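Local coordinates for protein cell death-related nuclease 4 (PDB 5DK5) that degrades RNA and DNA as a metal-dependent 3'-5' exonuclease of the DEDDh family and takes part in apoptotic DNA breakdown, at residues L218-S223 and C270-K275. Numbering follows the deposited sequence.
Sequences LTCCAS and CRYCRK. With ZN (zinc ion), chain I.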
loop_
_atom_site.group_PDB
_atom_site.type_symbol
_atom_site.label_atom_id
_atom_site.label_comp_id
_atom_site.label_asym_id
_atom_site.label_seq_id
_atom_site.Cartn_x
_atom_site.Cartn_y
_atom_site.Cartn_z
ATOM N N LEU B 218 11.630 -24.114 -14.475
ATOM C CA LEU B 218 10.241 -23.964 -14.058
ATOM C C LEU B 218 9.344 -24.907 -14.852
ATOM O O LEU B 218 9.225 -24.787 -16.073
ATOM C CB LEU B 218 9.779 -22.516 -14.231
ATOM C CG LEU B 218 10.484 -21.462 -13.371
ATOM C CD1 LEU B 218 9.784 -20.117 -13.523
ATOM C CD2 LEU B 218 10.540 -21.871 -11.902
ATOM N N THR B 219 8.724 -25.847 -14.143
ATOM C CA THR B 219 7.855 -26.848 -14.755
ATOM C C THR B 219 6.423 -26.699 -14.250
ATOM O O THR B 219 6.176 -26.022 -13.253
ATOM C CB THR B 219 8.348 -28.275 -14.461
ATOM O OG1 THR B 219 8.352 -28.501 -13.046
ATOM C CG2 THR B 219 9.752 -28.483 -15.012
ATOM N N CYS B 220 5.490 -27.353 -14.935
ATOM C CA CYS B 220 4.065 -27.165 -14.677
ATOM C C CYS B 220 3.511 -28.057 -13.569
ATOM O O CYS B 220 2.406 -27.824 -13.080
ATOM C CB CYS B 220 3.268 -27.420 -15.957
ATOM S SG CYS B 220 3.472 -29.090 -16.634
ATOM N N CYS B 221 4.267 -29.080 -13.180
ATOM C CA CYS B 221 3.759 -30.074 -12.240
ATOM C C CYS B 221 4.855 -30.687 -11.376
ATOM O O CYS B 221 6.017 -30.759 -11.778
ATOM C CB CYS B 221 3.023 -31.180 -13.001
ATOM S SG CYS B 221 2.313 -32.470 -11.955
ATOM N N ALA B 222 4.465 -31.127 -10.183
ATOM C CA ALA B 222 5.373 -31.801 -9.262
ATOM C C ALA B 222 4.586 -32.740 -8.352
ATOM O O ALA B 222 3.460 -32.437 -7.962
ATOM C CB ALA B 222 6.147 -30.788 -8.440
ATOM N N SER B 223 5.182 -33.878 -8.016
ATOM C CA SER B 223 4.501 -34.887 -7.212
ATOM C C SER B 223 4.307 -34.441 -5.762
ATOM O O SER B 223 3.372 -34.880 -5.095
ATOM C CB SER B 223 5.278 -36.204 -7.243
ATOM O OG SER B 223 4.596 -37.207 -6.510
ATOM N N CYS B 270 9.071 -27.443 -21.725
ATOM C CA CYS B 270 8.859 -27.788 -20.327
ATOM C C CYS B 270 9.425 -29.173 -20.052
ATOM O O CYS B 270 9.138 -30.125 -20.776
ATOM C CB CYS B 270 7.375 -27.742 -19.966
ATOM S SG CYS B 270 7.023 -28.408 -18.326
ATOM N N ARG B 271 10.237 -29.276 -19.008
ATOM C CA ARG B 271 10.911 -30.526 -18.689
ATOM C C ARG B 271 9.918 -31.618 -18.295
ATOM O O ARG B 271 10.170 -32.801 -18.523
ATOM C CB ARG B 271 11.924 -30.308 -17.562
ATOM C CG ARG B 271 13.205 -31.108 -17.705
ATOM C CD ARG B 271 13.965 -30.718 -18.954
ATOM N NE ARG B 271 14.171 -31.861 -19.843
ATOM C CZ ARG B 271 14.094 -31.824 -21.171
ATOM N NH1 ARG B 271 13.797 -30.698 -21.810
ATOM N NH2 ARG B 271 14.310 -32.931 -21.869
ATOM N N TYR B 272 8.789 -31.221 -17.714
ATOM C CA TYR B 272 7.813 -32.189 -17.227
ATOM C C TYR B 272 6.911 -32.714 -18.345
ATOM O O TYR B 272 6.974 -33.892 -18.699
ATOM C CB TYR B 272 6.957 -31.573 -16.118
ATOM C CG TYR B 272 6.123 -32.593 -15.382
ATOM C CD1 TYR B 272 4.876 -32.972 -15.857
ATOM C CD2 TYR B 272 6.589 -33.187 -14.218
ATOM C CE1 TYR B 272 4.114 -33.910 -15.191
ATOM C CE2 TYR B 272 5.835 -34.125 -13.546
ATOM C CZ TYR B 272 4.599 -34.484 -14.035
ATOM O OH TYR B 272 3.844 -35.417 -13.364
ATOM N N CYS B 273 6.075 -31.839 -18.899
ATOM C CA CYS B 273 5.068 -32.249 -19.876
ATOM C C CYS B 273 5.635 -32.359 -21.290
ATOM O O CYS B 273 4.953 -32.828 -22.200
ATOM C CB CYS B 273 3.895 -31.267 -19.868
ATOM S SG CYS B 273 4.298 -29.613 -20.463
ATOM N N ARG B 274 6.878 -31.919 -21.464
ATOM C CA ARG B 274 7.575 -32.024 -22.745
ATOM C C ARG B 274 6.810 -31.346 -23.879
ATOM O O ARG B 274 6.831 -31.807 -25.020
ATOM C CB ARG B 274 7.832 -33.497 -23.086
ATOM C CG ARG B 274 8.849 -34.169 -22.180
ATOM C CD ARG B 274 10.259 -33.664 -22.459
ATOM N NE ARG B 274 11.174 -33.947 -21.358
ATOM C CZ ARG B 274 11.826 -35.095 -21.194
ATOM N NH1 ARG B 274 11.673 -36.092 -22.056
ATOM N NH2 ARG B 274 12.636 -35.245 -20.156
ATOM N N LYS B 275 6.134 -30.248 -23.554
ATOM C CA LYS B 275 5.450 -29.439 -24.555
ATOM C C LYS B 275 6.037 -28.034 -24.575
ATOM O O LYS B 275 6.669 -27.602 -23.611
ATOM C CB LYS B 275 3.945 -29.391 -24.277
ATOM C CG LYS B 275 3.251 -30.726 -24.498
ATOM C CD LYS B 275 1.740 -30.578 -24.552
ATOM C CE LYS B 275 1.157 -30.216 -23.197
ATOM N NZ LYS B 275 -0.333 -30.209 -23.223
HETATM ZN ZN ZN I . 4.743 -28.340 -18.476
HETATM O O HOH W 1 10.961 -26.582 -17.782
#
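C220, C270 and C273 converge on one zinc ion, which the thiolate sulfurs reach from both segments: C220 SG and C270 SG lie 2.4 and 2.3 Å from the zinc, and C273 SG also binds it. C280 supplies the fourth sulfur. The C270 sulfur stands anti to its backbone N (chi1 171°), a setting that brings it onto the zinc while the chain folds back over it; the backbone N-H groups of Y272 and C273 both give this sulfur weak hydrogen bonds, the one from Y272 bent (3.4 Å from Y272 N to C270 SG), the one from C273 straighter. Such N-H...S contacts within a CxxC turn are familiar from zinc knuckles, and here the Cys4 site ties the loop after strand 253-256 to the end of strand 216-219 in the exonuclease fold. Beside the metal, the Y272 ring lies across C221, whose CB sits 3.7 Å from the ring centroid and only 14° off the normal, evidence of a CH-pi contact over the face. C221 SG approaches the same ring obliquely, 33° off its normal, a sulfur-aromatic contact that brings it 3.6 Å from Y272 OH. T219 packs its CG2 3.8 Å from R271 CB, whereas its OG1 hydrogen-bonds T255. One water links L218 O to R271 N, accepting from the latter at 3.0 Å.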